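Local coordinates for protein endo-arabinase (Bacteroides thetaiotaomicron, PDB 5C0P) that probably hydrolyses glycosidic bonds of arabinan as a metal-binding glycoside hydrolase of family 43, at residues G131-G137 / F151-E157; S186-W190 / Q249-T253; R271-S275 / V287-I293. All blocks are in the same frame, centred on the assembly; numbering follows the deposited sequence.

Contact 1. Residues G131-G137 / F151-E157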
ATOM      1  N   GLY A 131      -9.826  -4.844 -17.392  1.00 17.73           N
ATOM      2  CA  GLY A 131     -10.255  -3.747 -18.240  1.00 20.50           C
ATOM      3  C   GLY A 131      -9.960  -2.369 -17.669  1.00 16.46           C
ATOM      4  O   GLY A 131     -10.295  -1.356 -18.299  1.00 20.00           O
ATOM      5  N   TRP A 132      -9.332  -2.329 -16.496  1.00 17.13           N
ATOM      6  CA  TRP A 132      -9.102  -1.074 -15.786  1.00 13.96           C
ATOM      7  C   TRP A 132      -7.635  -0.874 -15.458  1.00 13.03           C
ATOM      8  O   TRP A 132      -6.951  -1.819 -15.074  1.00 14.00           O
ATOM      9  CB  TRP A 132      -9.827  -1.090 -14.442  1.00 17.32           C
ATOM     10  CG  TRP A 132     -11.306  -0.988 -14.480  1.00 17.56           C
ATOM     11  CD1 TRP A 132     -12.101  -0.846 -15.578  1.00 23.73           C
ATOM     12  CD2 TRP A 132     -12.178  -1.005 -13.347  1.00 15.07           C
ATOM     13  NE1 TRP A 132     -13.426  -0.779 -15.196  1.00 29.65           N
ATOM     14  CE2 TRP A 132     -13.497  -0.876 -13.826  1.00 23.29           C
ATOM     15  CE3 TRP A 132     -11.974  -1.121 -11.972  1.00 14.85           C
ATOM     16  CZ2 TRP A 132     -14.604  -0.855 -12.976  1.00 22.41           C
ATOM     17  CZ3 TRP A 132     -13.071  -1.100 -11.129  1.00 14.11           C
ATOM     18  CH2 TRP A 132     -14.363  -0.976 -11.630  1.00 15.96           C
HETATM   19  N   MSE A 133      -7.154   0.359 -15.616  0.57 16.88           N
HETATM   20  CA  MSE A 133      -5.829   0.733 -15.114  0.57 14.51           C
HETATM   21  C   MSE A 133      -5.897   0.865 -13.601  0.57 14.02           C
HETATM   22  O   MSE A 133      -6.516   1.801 -13.077  0.57 15.07           O
HETATM   23  CB  MSE A 133      -5.366   2.066 -15.699  0.57 15.54           C
HETATM   24  CG  MSE A 133      -5.583   2.208 -17.180  0.57 21.87           C
HETATM   25 SE   MSE A 133      -4.022   2.896 -18.095  0.57 49.60          SE
HETATM   26  CE  MSE A 133      -2.983   1.245 -18.030  0.57 14.50           C
ATOM     27  N   CYS A 134      -5.258  -0.065 -12.903  1.00 11.67           N
ATOM     28  CA  CYS A 134      -5.325  -0.102 -11.443  1.00 10.98           C
ATOM     29  C   CYS A 134      -3.954  -0.186 -10.790  1.00 13.44           C
ATOM     30  O   CYS A 134      -2.986  -0.669 -11.384  1.00 11.87           O
ATOM     31  CB  CYS A 134      -6.148  -1.293 -10.955  1.00 12.06           C
ATOM     32  SG  CYS A 134      -7.827  -1.356 -11.576  1.00 12.97           S
ATOM     33  N   LEU A 135      -3.876   0.282  -9.551  1.00 10.67           N
ATOM     34  CA  LEU A 135      -2.624   0.235  -8.814  1.00 10.42           C
ATOM     35  C   LEU A 135      -2.838   0.203  -7.316  1.00 10.66           C
ATOM     36  O   LEU A 135      -3.955   0.418  -6.825  1.00 10.18           O
ATOM     37  CB  LEU A 135      -1.706   1.405  -9.199  1.00 13.23           C
ATOM     38  CG  LEU A 135      -2.196   2.852  -9.185  1.00 20.05           C
ATOM     39  CD1 LEU A 135      -2.272   3.440  -7.784  1.00 21.38           C
ATOM     40  CD2 LEU A 135      -1.282   3.709 -10.051  1.00 22.76           C
ATOM     41  N   ASP A 136      -1.753  -0.088  -6.604  1.00 10.11           N
ATOM     42  CA  ASP A 136      -1.703  -0.025  -5.147  1.00 10.50           C
ATOM     43  C   ASP A 136      -2.674  -0.987  -4.474  1.00  9.38           C
ATOM     44  O   ASP A 136      -3.232  -0.672  -3.430  1.00 12.34           O
ATOM     45  CB  ASP A 136      -1.916   1.423  -4.642  1.00  9.98           C
ATOM     46  CG  ASP A 136      -0.743   2.342  -4.953  1.00 14.75           C
ATOM     47  OD1 ASP A 136       0.283   1.869  -5.501  1.00 13.94           O
ATOM     48  OD2 ASP A 136      -0.843   3.549  -4.647  1.00 12.63           O
ATOM     49  N   GLY A 137      -2.885  -2.159  -5.072  1.00  8.87           N
ATOM     50  CA  GLY A 137      -3.712  -3.175  -4.441  1.00 11.45           C
ATOM     51  C   GLY A 137      -3.155  -3.600  -3.094  1.00 11.81           C
ATOM     52  O   GLY A 137      -1.981  -3.998  -2.981  1.00 11.66           O
ATOM     53  N   PHE A 151      -8.043  -1.198  -3.854  1.00  9.29           N
ATOM     54  CA  PHE A 151      -7.189  -0.743  -4.943  1.00  8.46           C
ATOM     55  C   PHE A 151      -7.625   0.598  -5.495  1.00  9.33           C
ATOM     56  O   PHE A 151      -8.739   1.065  -5.232  1.00 11.12           O
ATOM     57  CB  PHE A 151      -7.071  -1.794  -6.064  1.00 10.09           C
ATOM     58  CG  PHE A 151      -8.353  -2.062  -6.810  1.00 10.66           C
ATOM     59  CD1 PHE A 151      -8.690  -1.324  -7.939  1.00  9.69           C
ATOM     60  CD2 PHE A 151      -9.210  -3.077  -6.394  1.00 11.98           C
ATOM     61  CE1 PHE A 151      -9.863  -1.592  -8.631  1.00 12.29           C
ATOM     62  CE2 PHE A 151     -10.386  -3.352  -7.083  1.00 11.75           C
ATOM     63  CZ  PHE A 151     -10.713  -2.610  -8.202  1.00 11.78           C
ATOM     64  N   CYS A 152      -6.734   1.207  -6.264  1.00 10.63           N
ATOM     65  CA  CYS A 152      -7.041   2.461  -6.943  1.00  9.85           C
ATOM     66  C   CYS A 152      -7.288   2.209  -8.409  1.00 10.28           C
ATOM     67  O   CYS A 152      -6.631   1.373  -9.032  1.00 10.57           O
ATOM     68  CB  CYS A 152      -5.845   3.402  -6.857  1.00 10.30           C
ATOM     69  SG  CYS A 152      -5.383   3.824  -5.188  1.00 13.14           S
ATOM     70  N   ARG A 153      -8.231   2.952  -8.972  1.00 11.23           N
ATOM     71  CA  ARG A 153      -8.361   3.006 -10.409  1.00 14.56           C
ATOM     72  C   ARG A 153      -7.767   4.344 -10.792  1.00 15.53           C
ATOM     73  O   ARG A 153      -8.228   5.394 -10.322  1.00 18.34           O
ATOM     74  CB  ARG A 153      -9.817   2.912 -10.840  1.00 14.78           C
ATOM     75  CG  ARG A 153      -9.937   2.582 -12.296  1.00 20.97           C
ATOM     76  CD  ARG A 153     -11.360   2.457 -12.765  1.00 17.62           C
ATOM     77  NE  ARG A 153     -11.360   2.417 -14.219  1.00 25.97           N
ATOM     78  CZ  ARG A 153     -12.455   2.427 -14.964  1.00 37.74           C
ATOM     79  NH1 ARG A 153     -13.644   2.476 -14.382  1.00 44.93           N
ATOM     80  NH2 ARG A 153     -12.359   2.390 -16.284  1.00 41.45           N
ATOM     81  N   GLU A 154      -6.744   4.294 -11.633  1.00 12.99           N
ATOM     82  CA  GLU A 154      -5.876   5.443 -11.888  1.00 19.82           C
ATOM     83  C   GLU A 154      -6.572   6.676 -12.462  1.00 16.12           C
ATOM     84  O   GLU A 154      -7.355   6.592 -13.407  1.00 13.94           O
ATOM     85  CB  GLU A 154      -4.693   5.037 -12.774  1.00 23.85           C
ATOM     86  CG  GLU A 154      -3.487   5.951 -12.602  1.00 33.34           C
ATOM     87  CD  GLU A 154      -2.185   5.339 -13.094  1.00 33.10           C
ATOM     88  OE1 GLU A 154      -2.191   4.184 -13.576  1.00 27.79           O
ATOM     89  OE2 GLU A 154      -1.148   6.025 -12.984  1.00 38.93           O
ATOM     90  N   TRP A 155      -6.236   7.825 -11.888  1.00 11.89           N
ATOM     91  CA  TRP A 155      -6.850   9.098 -12.250  1.00 13.16           C
ATOM     92  C   TRP A 155      -6.638   9.509 -13.701  1.00 12.65           C
ATOM     93  O   TRP A 155      -7.435  10.266 -14.251  1.00 14.51           O
ATOM     94  CB  TRP A 155      -6.352  10.195 -11.314  1.00 11.79           C
ATOM     95  CG  TRP A 155      -4.920  10.562 -11.550  1.00 13.04           C
ATOM     96  CD1 TRP A 155      -3.811   9.868 -11.146  1.00 12.77           C
ATOM     97  CD2 TRP A 155      -4.445  11.715 -12.246  1.00 13.25           C
ATOM     98  NE1 TRP A 155      -2.673  10.526 -11.560  1.00 14.56           N
ATOM     99  CE2 TRP A 155      -3.038  11.662 -12.229  1.00 14.08           C
ATOM    100  CE3 TRP A 155      -5.074  12.790 -12.875  1.00 14.02           C
ATOM    101  CZ2 TRP A 155      -2.249  12.647 -12.829  1.00 19.56           C
ATOM    102  CZ3 TRP A 155      -4.288  13.768 -13.467  1.00 18.51           C
ATOM    103  CH2 TRP A 155      -2.892  13.688 -13.438  1.00 19.95           C
ATOM    104  N   LEU A 156      -5.571   9.020 -14.327  1.00 13.87           N
ATOM    105  CA  LEU A 156      -5.328   9.320 -15.730  1.00 17.32           C
ATOM    106  C   LEU A 156      -6.450   8.760 -16.604  1.00 19.99           C
ATOM    107  O   LEU A 156      -6.699   9.257 -17.702  1.00 24.79           O
ATOM    108  CB  LEU A 156      -3.982   8.749 -16.174  1.00 25.48           C
ATOM    109  CG  LEU A 156      -2.792   9.553 -15.649  1.00 27.89           C
ATOM    110  CD1 LEU A 156      -1.483   8.980 -16.162  1.00 29.32           C
ATOM    111  CD2 LEU A 156      -2.934  11.007 -16.049  1.00 26.00           C
ATOM    112  N   GLU A 157      -7.114   7.727 -16.091  1.00 17.48           N
ATOM    113  CA  GLU A 157      -8.244   7.088 -16.760  1.00 21.69           C
ATOM    114  C   GLU A 157      -9.580   7.659 -16.261  1.00 22.12           C
ATOM    115  O   GLU A 157     -10.498   7.910 -17.049  1.00 24.72           O
ATOM    116  CB  GLU A 157      -8.174   5.579 -16.493  1.00 26.02           C
ATOM    117  CG  GLU A 157      -9.323   4.752 -17.045  1.00 32.15           C
ATOM    118  CD  GLU A 157      -8.966   3.273 -17.158  1.00 30.74           C
ATOM    119  OE1 GLU A 157      -9.351   2.495 -16.269  1.00 25.57           O
ATOM    120  OE2 GLU A 157      -8.308   2.890 -18.141  1.00 33.76           O
TER
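R153 lays its guanidinium flat on the indole of W132, the planes 6° apart, in a cation-pi stack with R153 CZ 3.4 Å from the centroid of the five-membered ring. The arginine reaches the indole because its chain is extended, CG anti to the backbone N (chi1 -164°), and R153 CD packs over the same ring. On this partly exposed solvent side, polar bonds still hold the group: R153 grips E157 OE1 side-on through NE, at 2.9 Å, and NH2 in a salt bridge, while M133 N meets that oxygen from above the carboxylate plane. The grip, in the guanidinium plane, is consistent with a fixed rotation over the indole.

The buried, close-packed part is made by C134, L135, F151, C152 and E154. F151 CE1 comes to the indole edge 4.0 Å from W132 CE3, and C134 SG lies obliquely beside the F151 ring, 3.6 Å from F151 CE1. Beside it the strands pair antiparallel, C134 opposite R153 as the non-hydrogen-bonded pair and L135 with C152 as the hydrogen-bonded one; M133 O receives E154 N at 2.9 Å. L135 CD2 rests 3.6 Å from E154 CD, whose carboxylate is held by R105.

D136, predicted to tune the catalytic acid, follows L135; its OD2 accepts from A206 N. Helix 155-158 continues the hairpin of strands 134-141 and 147-153, flanked by strand 162-168, whose Y164 meets W132 and F151, and by strands 103-112 and 205-211.

Contact 2. Residues S186-W190 / Q249-T253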
ATOM      1  N   SER A 186     -11.936  13.586  -4.929  1.00 11.89           N
ATOM      2  CA  SER A 186     -12.484  14.932  -4.739  1.00 14.46           C
ATOM      3  C   SER A 186     -13.409  15.050  -3.517  1.00 12.68           C
ATOM      4  O   SER A 186     -13.763  16.160  -3.103  1.00 14.99           O
ATOM      5  CB  SER A 186     -13.244  15.384  -5.985  1.00 13.50           C
ATOM      6  OG  SER A 186     -14.449  14.646  -6.101  1.00 14.51           O
ATOM      7  N   GLU A 187     -13.810  13.918  -2.945  1.00 11.54           N
ATOM      8  CA  GLU A 187     -14.669  13.940  -1.763  1.00 12.83           C
ATOM      9  C   GLU A 187     -13.934  14.452  -0.525  1.00 11.64           C
ATOM     10  O   GLU A 187     -14.564  14.886   0.444  1.00 15.02           O
ATOM     11  CB  GLU A 187     -15.256  12.555  -1.511  1.00 13.82           C
ATOM     12  CG  GLU A 187     -16.133  12.108  -2.659  1.00 17.06           C
ATOM     13  CD  GLU A 187     -16.782  10.765  -2.437  1.00 20.51           C
ATOM     14  OE1 GLU A 187     -17.236  10.478  -1.297  1.00 21.17           O
ATOM     15  OE2 GLU A 187     -16.853  10.006  -3.423  1.00 16.84           O
ATOM     16  N   ALA A 188     -12.604  14.388  -0.551  1.00 12.25           N
ATOM     17  CA  ALA A 188     -11.807  14.925   0.551  1.00 10.32           C
ATOM     18  C   ALA A 188     -11.566  16.405   0.300  1.00 13.49           C
ATOM     19  O   ALA A 188     -11.053  16.778  -0.755  1.00 14.51           O
ATOM     20  CB  ALA A 188     -10.486  14.192   0.659  1.00 13.48           C
ATOM     21  N   PRO A 189     -11.930  17.259   1.269  1.00 14.64           N
ATOM     22  CA  PRO A 189     -11.846  18.706   1.050  1.00 13.59           C
ATOM     23  C   PRO A 189     -10.415  19.210   0.881  1.00 13.63           C
ATOM     24  O   PRO A 189     -10.214  20.288   0.332  1.00 15.88           O
ATOM     25  CB  PRO A 189     -12.434  19.298   2.332  1.00 19.98           C
ATOM     26  CG  PRO A 189     -13.124  18.187   3.019  1.00 21.63           C
ATOM     27  CD  PRO A 189     -12.522  16.914   2.573  1.00 14.05           C
ATOM     28  N   TRP A 190      -9.434  18.447   1.352  1.00 13.86           N
ATOM     29  CA  TRP A 190      -8.051  18.918   1.301  1.00 13.39           C
ATOM     30  C   TRP A 190      -7.421  18.679  -0.066  1.00 15.12           C
ATOM     31  O   TRP A 190      -6.368  19.241  -0.373  1.00 14.93           O
ATOM     32  CB  TRP A 190      -7.203  18.253   2.387  1.00 12.27           C
ATOM     33  CG  TRP A 190      -7.230  16.748   2.352  1.00 12.87           C
ATOM     34  CD1 TRP A 190      -8.057  15.923   3.066  1.00 13.08           C
ATOM     35  CD2 TRP A 190      -6.384  15.883   1.565  1.00 11.20           C
ATOM     36  NE1 TRP A 190      -7.780  14.607   2.773  1.00 13.94           N
ATOM     37  CE2 TRP A 190      -6.761  14.553   1.863  1.00 12.35           C
ATOM     38  CE3 TRP A 190      -5.341  16.103   0.660  1.00 12.24           C
ATOM     39  CZ2 TRP A 190      -6.132  13.452   1.278  1.00 12.74           C
ATOM     40  CZ3 TRP A 190      -4.713  14.996   0.083  1.00 12.73           C
ATOM     41  CH2 TRP A 190      -5.115  13.694   0.393  1.00 12.95           C
ATOM     42  N   GLN A 249     -14.541  11.598   4.947  1.00 12.51           N
ATOM     43  CA  GLN A 249     -13.197  12.161   4.826  1.00 10.56           C
ATOM     44  C   GLN A 249     -12.921  13.204   5.901  1.00 13.82           C
ATOM     45  O   GLN A 249     -13.741  14.093   6.139  1.00 13.67           O
ATOM     46  CB  GLN A 249     -13.012  12.816   3.455  1.00 10.97           C
ATOM     47  CG  GLN A 249     -13.370  11.914   2.276  1.00 12.52           C
ATOM     48  CD  GLN A 249     -12.421  10.748   2.128  1.00 15.01           C
ATOM     49  OE1 GLN A 249     -11.243  10.831   2.486  1.00 13.98           O
ATOM     50  NE2 GLN A 249     -12.930   9.640   1.587  1.00 13.21           N
ATOM     51  N   GLU A 250     -11.758  13.112   6.536  1.00 10.86           N
ATOM     52  CA  GLU A 250     -11.328  14.158   7.448  1.00 14.09           C
ATOM     53  C   GLU A 250     -10.792  15.313   6.623  1.00 12.70           C
ATOM     54  O   GLU A 250     -10.153  15.101   5.599  1.00 14.62           O
ATOM     55  CB  GLU A 250     -10.262  13.631   8.403  1.00 14.96           C
ATOM     56  CG  GLU A 250     -10.829  12.811   9.533  1.00 13.18           C
ATOM     57  CD  GLU A 250     -11.740  13.625  10.425  1.00 18.44           C
ATOM     58  OE1 GLU A 250     -11.283  14.650  10.977  1.00 20.35           O
ATOM     59  OE2 GLU A 250     -12.920  13.251  10.572  1.00 19.95           O
ATOM     60  N   PRO A 251     -11.065  16.546   7.062  1.00 13.44           N
ATOM     61  CA  PRO A 251     -10.727  17.714   6.243  1.00 15.90           C
ATOM     62  C   PRO A 251      -9.238  18.047   6.237  1.00 17.66           C
ATOM     63  O   PRO A 251      -8.805  18.754   5.328  1.00 18.49           O
ATOM     64  CB  PRO A 251     -11.524  18.849   6.900  1.00 14.53           C
ATOM     65  CG  PRO A 251     -11.762  18.379   8.314  1.00 17.61           C
ATOM     66  CD  PRO A 251     -11.926  16.894   8.208  1.00 14.06           C
ATOM     67  N   GLU A 252      -8.478  17.565   7.218  1.00 14.37           N
ATOM     68  CA  GLU A 252      -7.055  17.904   7.307  1.00 17.05           C
ATOM     69  C   GLU A 252      -6.184  16.684   7.043  1.00 14.92           C
ATOM     70  O   GLU A 252      -6.526  15.570   7.460  1.00 14.76           O
ATOM     71  CB  GLU A 252      -6.707  18.479   8.685  1.00 20.18           C
ATOM     72  CG  GLU A 252      -7.628  19.596   9.167  1.00 26.63           C
ATOM     73  CD  GLU A 252      -7.564  20.847   8.307  1.00 39.65           C
ATOM     74  OE1 GLU A 252      -6.556  21.036   7.589  1.00 46.85           O
ATOM     75  OE2 GLU A 252      -8.522  21.649   8.353  1.00 43.44           O
ATOM     76  N   THR A 253      -5.056  16.893   6.367  1.00 14.50           N
ATOM     77  CA  THR A 253      -4.105  15.806   6.163  1.00 13.24           C
ATOM     78  C   THR A 253      -3.352  15.517   7.457  1.00 13.86           C
ATOM     79  O   THR A 253      -3.294  16.363   8.352  1.00 15.34           O
ATOM     80  CB  THR A 253      -3.103  16.109   5.029  1.00 14.96           C
ATOM     81  OG1 THR A 253      -2.307  17.248   5.368  1.00 14.67           O
ATOM     82  CG2 THR A 253      -3.839  16.390   3.729  1.00 16.92           C
TER
HETATM   83  O   HOH W   1     -15.826   9.715   1.073  1.00 16.18           O
HETATM   84  O   HOH W   2      -9.193  12.256   3.609  1.00 11.49           O
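A188 passes Q249 with their CA atoms 5.3 Å apart and P189 passes P251 at 5.4 Å, two loops running in roughly the same direction without a direct hydrogen bond between them. W190 has the largest single share of the packing. Its CG lies between the backbone N and the carbonyl carbon (chi1 55°), which swings the indole in among the carbonyls and methyl of 250-253. T253 CG2 sits over one face, a CH-pi contact 3.7 Å from the centroid of the six-membered ring, while E250 O lies at the edge, 3.4 Å from W190 CD1. P251 O comes equally close to W190 CB.

Two waters supply the polar links. One accepts from W190 NE1 at 2.9 Å and reaches Q249 OE1, which W221 NE1 also binds. The other accepts from Q249 NE2 and donates to E187 OE1; E187 OE2 takes the backbone N-H of K184. The chain of Q249 bends at chi2, and both ends of its amide are tied through water. Q249 CG lies 3.7 Å from E187 O, and P189 CG meets P251 CB at the exposed side, 4.2 Å apart. Cut back to alanine, W190 would probably leave the T253 methyl without its aromatic face, open a gap beside the E250 carbonyl and cost the water its indole N-H donor.

W190 meets W221 and S223 of strand 217-224; Q249 and T253 touch A236 and A232 of strand 231-238. Segment 249-253 leaves edge strand 248-249 of that same sheet, while 186-190 leaves strand 178-184 of the preceding one; the contact therefore bridges neighbouring blades of the propeller.

Contact 3. Residues R271-S275 / V287-I293; sequences RLMIS and VITPIYI
M273, a selenomethionine, lays its methyl over one face of the T289-P290 peptide, CE 3.6 Å from T289 C, with SE over the same face, nearer P290. T289 O takes the N-H of I274 nearly in line with its C=O, 2.9 Å from I274 N (171°). The guanidinium of R271 is the other flat group; it stays near P290 CG only loosely, neither face-on nor edge-on, and pairs with D267. M273 is folded back over P290 by its bends at chi2 and chi3 (-74° and -67°), which also bring CE against I288 CG2.

The ladder is antiparallel. I274 and T289 make the hydrogen-bonded pair, and I291 N carries the pairing one step further, to L272 O at 3.1 Å, arriving from above the carbonyl plane. Between these bonds, M273 CA and P290 CA make CA-H...O contacts with T289 O and L272 O; past the I274-T289 pair, I288 CA and S275 CA do so with I274 O and V287 O.

Beyond P290 the side-chain contacts are apolar. I291 CG2 touches L272 CG at 3.7 Å, I291 CD1 meets I274 CD1, and L272 CD2 reaches I293 CD1 at 3.8 Å; F298 closes over L272, I291 and I293. On the side of S275 and I288, I31 of strand 30-34 covers both, and S275 OG is bonded to P29 O.

Strands 272-278 and 285-290 form an antiparallel hairpin, with 285-290 outermost and 260-266 on the other side of 272-278. Such small antiparallel sheets are the blades of the five-bladed beta-propeller of family 43, and this one is the last in the chain.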
ATOM      1  N   ARG A 271       3.511  -1.222  20.003  1.00 12.66           N
ATOM      2  CA  ARG A 271       3.328   0.212  19.743  1.00 15.13           C
ATOM      3  C   ARG A 271       2.859   0.440  18.317  1.00 11.88           C
ATOM      4  O   ARG A 271       3.483  -0.044  17.372  1.00 12.58           O
ATOM      5  CB  ARG A 271       4.645   0.971  19.915  1.00 15.20           C
ATOM      6  CG  ARG A 271       5.111   1.208  21.341  1.00 28.43           C
ATOM      7  CD  ARG A 271       6.398   2.042  21.342  1.00 31.55           C
ATOM      8  NE  ARG A 271       7.547   1.275  20.862  1.00 40.01           N
ATOM      9  CZ  ARG A 271       8.528   1.766  20.104  1.00 47.00           C
ATOM     10  NH1 ARG A 271       9.531   0.979  19.728  1.00 48.95           N
ATOM     11  NH2 ARG A 271       8.513   3.034  19.712  1.00 46.14           N
ATOM     12  N   LEU A 272       1.783   1.204  18.146  1.00 12.14           N
ATOM     13  CA  LEU A 272       1.316   1.524  16.799  1.00 11.48           C
ATOM     14  C   LEU A 272       2.254   2.529  16.118  1.00 12.91           C
ATOM     15  O   LEU A 272       2.640   3.554  16.711  1.00 12.16           O
ATOM     16  CB  LEU A 272      -0.127   2.041  16.834  1.00 15.12           C
ATOM     17  CG  LEU A 272      -0.870   2.169  15.509  1.00 17.79           C
ATOM     18  CD1 LEU A 272      -1.119   0.795  14.878  1.00 17.97           C
ATOM     19  CD2 LEU A 272      -2.191   2.921  15.710  1.00 18.59           C
HETATM   20  N   MSE A 273       2.640   2.203  14.884  1.00 12.38           N
HETATM   21  CA  MSE A 273       3.571   3.012  14.103  1.00 10.33           C
HETATM   22  C   MSE A 273       2.985   3.303  12.732  1.00 10.96           C
HETATM   23  O   MSE A 273       2.194   2.520  12.211  1.00 10.43           O
HETATM   24  CB  MSE A 273       4.889   2.254  13.874  1.00 12.83           C
HETATM   25  CG  MSE A 273       5.496   1.623  15.105  1.00 14.98           C
HETATM   26 SE   MSE A 273       6.302   2.945  16.260  0.63 18.94          SE
HETATM   27  CE  MSE A 273       7.734   3.483  15.087  1.00 17.30           C
ATOM     28  N   ILE A 274       3.413   4.413  12.133  1.00 10.61           N
ATOM     29  CA  ILE A 274       3.117   4.691  10.729  1.00  9.18           C
ATOM     30  C   ILE A 274       4.423   4.656   9.934  1.00  9.55           C
ATOM     31  O   ILE A 274       5.476   5.028  10.443  1.00 11.16           O
ATOM     32  CB  ILE A 274       2.373   6.042  10.552  1.00 10.86           C
ATOM     33  CG1 ILE A 274       1.904   6.233   9.099  1.00 11.30           C
ATOM     34  CG2 ILE A 274       3.242   7.208  11.002  1.00 12.22           C
ATOM     35  CD1 ILE A 274       0.895   7.377   8.930  1.00 15.62           C
ATOM     36  N   SER A 275       4.340   4.165   8.702  1.00  9.14           N
ATOM     37  CA  SER A 275       5.470   4.162   7.775  1.00  9.54           C
ATOM     38  C   SER A 275       5.033   4.781   6.451  1.00  9.24           C
ATOM     39  O   SER A 275       4.015   4.371   5.869  1.00  9.94           O
ATOM     40  CB  SER A 275       5.952   2.723   7.549  1.00 10.23           C
ATOM     41  OG  SER A 275       6.963   2.654   6.549  1.00 10.99           O
ATOM     42  N   VAL A 287       9.847   7.339   6.600  1.00 10.22           N
ATOM     43  CA  VAL A 287       9.578   7.972   7.872  1.00  9.66           C
ATOM     44  C   VAL A 287       8.761   6.949   8.649  1.00  9.25           C
ATOM     45  O   VAL A 287       7.680   6.549   8.213  1.00 11.10           O
ATOM     46  CB  VAL A 287       8.775   9.263   7.674  1.00 10.92           C
ATOM     47  CG1 VAL A 287       8.427   9.891   9.019  1.00 11.85           C
ATOM     48  CG2 VAL A 287       9.563  10.254   6.809  1.00 15.03           C
ATOM     49  N   ILE A 288       9.312   6.472   9.757  1.00 11.80           N
ATOM     50  CA  ILE A 288       8.661   5.426  10.546  1.00 10.96           C
ATOM     51  C   ILE A 288       8.616   5.950  11.970  1.00 10.94           C
ATOM     52  O   ILE A 288       9.641   6.091  12.631  1.00 14.25           O
ATOM     53  CB  ILE A 288       9.446   4.104  10.487  1.00 12.88           C
ATOM     54  CG1 ILE A 288       9.677   3.667   9.030  1.00 12.02           C
ATOM     55  CG2 ILE A 288       8.707   3.017  11.275  1.00 13.38           C
ATOM     56  CD1 ILE A 288      10.735   2.559   8.873  1.00 13.47           C
ATOM     57  N   THR A 289       7.413   6.250  12.447  1.00 12.06           N
ATOM     58  CA  THR A 289       7.274   6.971  13.701  0.53 12.19           C
ATOM     59  C   THR A 289       5.987   6.551  14.423  1.00 11.91           C
ATOM     60  O   THR A 289       5.040   6.078  13.789  1.00 11.21           O
ATOM     61  CB  THR A 289       7.314   8.492  13.401  0.53 18.76           C
ATOM     62  OG1 THR A 289       7.433   9.251  14.609  0.53 15.38           O
ATOM     63  CG2 THR A 289       6.084   8.909  12.631  0.53 20.34           C
ATOM     64  N   PRO A 290       5.956   6.704  15.760  1.00 11.60           N
ATOM     65  CA  PRO A 290       4.730   6.330  16.476  1.00 11.15           C
ATOM     66  C   PRO A 290       3.540   7.157  16.022  1.00 14.76           C
ATOM     67  O   PRO A 290       3.678   8.333  15.657  1.00 16.41           O
ATOM     68  CB  PRO A 290       5.056   6.651  17.931  1.00 13.56           C
ATOM     69  CG  PRO A 290       6.549   6.543  18.016  1.00 15.19           C
ATOM     70  CD  PRO A 290       7.055   7.041  16.684  1.00 13.18           C
ATOM     71  N   ILE A 291       2.371   6.537  16.047  1.00 12.46           N
ATOM     72  CA  ILE A 291       1.143   7.238  15.716  1.00 11.74           C
ATOM     73  C   ILE A 291       0.081   6.882  16.743  1.00 14.61           C
ATOM     74  O   ILE A 291       0.109   5.800  17.329  1.00 15.05           O
ATOM     75  CB  ILE A 291       0.686   6.903  14.287  1.00 13.35           C
ATOM     76  CG1 ILE A 291      -0.447   7.832  13.840  1.00 15.94           C
ATOM     77  CG2 ILE A 291       0.252   5.458  14.182  1.00 13.89           C
ATOM     78  CD1 ILE A 291      -0.790   7.690  12.366  1.00 17.74           C
ATOM     79  N   TYR A 292      -0.837   7.810  16.984  1.00 12.53           N
ATOM     80  CA  TYR A 292      -1.796   7.654  18.059  1.00 11.70           C
ATOM     81  C   TYR A 292      -3.212   7.872  17.565  1.00 14.85           C
ATOM     82  O   TYR A 292      -3.446   8.622  16.618  1.00 17.10           O
ATOM     83  CB  TYR A 292      -1.481   8.650  19.174  1.00 12.54           C
ATOM     84  CG  TYR A 292      -0.086   8.482  19.740  1.00 12.18           C
ATOM     85  CD1 TYR A 292       0.137   7.669  20.840  1.00 16.63           C
ATOM     86  CD2 TYR A 292       1.005   9.131  19.168  1.00 13.17           C
ATOM     87  CE1 TYR A 292       1.403   7.507  21.359  1.00 18.64           C
ATOM     88  CE2 TYR A 292       2.279   8.978  19.688  1.00 13.60           C
ATOM     89  CZ  TYR A 292       2.469   8.159  20.780  1.00 15.70           C
ATOM     90  OH  TYR A 292       3.731   7.985  21.312  1.00 18.97           O
ATOM     91  N   ILE A 293      -4.153   7.207  18.222  1.00 16.06           N
ATOM     92  CA  ILE A 293      -5.560   7.370  17.921  1.00 15.45           C
ATOM     93  C   ILE A 293      -6.186   8.249  18.996  1.00 14.97           C
ATOM     94  O   ILE A 293      -6.014   8.010  20.198  1.00 18.30           O
ATOM     95  CB  ILE A 293      -6.258   6.007  17.869  1.00 16.10           C
ATOM     96  CG1 ILE A 293      -5.699   5.193  16.699  1.00 19.83           C
ATOM     97  CG2 ILE A 293      -7.759   6.171  17.727  1.00 20.09           C
ATOM     98  CD1 ILE A 293      -5.745   3.709  16.923  1.00 24.28           C
TER

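The three contacts follow one another along the chain without interlacing and do not touch: nearest atoms are about 9 Å apart between contacts 1 and 2 and between 2 and 3, and about 12 Å between 1 and 3. Contacts 1 and 3, with centres about 27 Å apart, lie on opposite sides of the chain's centre. Contact 1 comes nearest the metal site of D84 and H261: the D136 side chain is about 6 Å from a bound magnesium and hydrogen-bonds a Tris molecule, probably from the crystallisation liquor. From contact 3, the S275 side chain is about 9 Å from a bound magnesium. In contact 2, the W190 side chain stands about 11 Å from that of H261, and the E187 side chain about 10 Å from a bound magnesium.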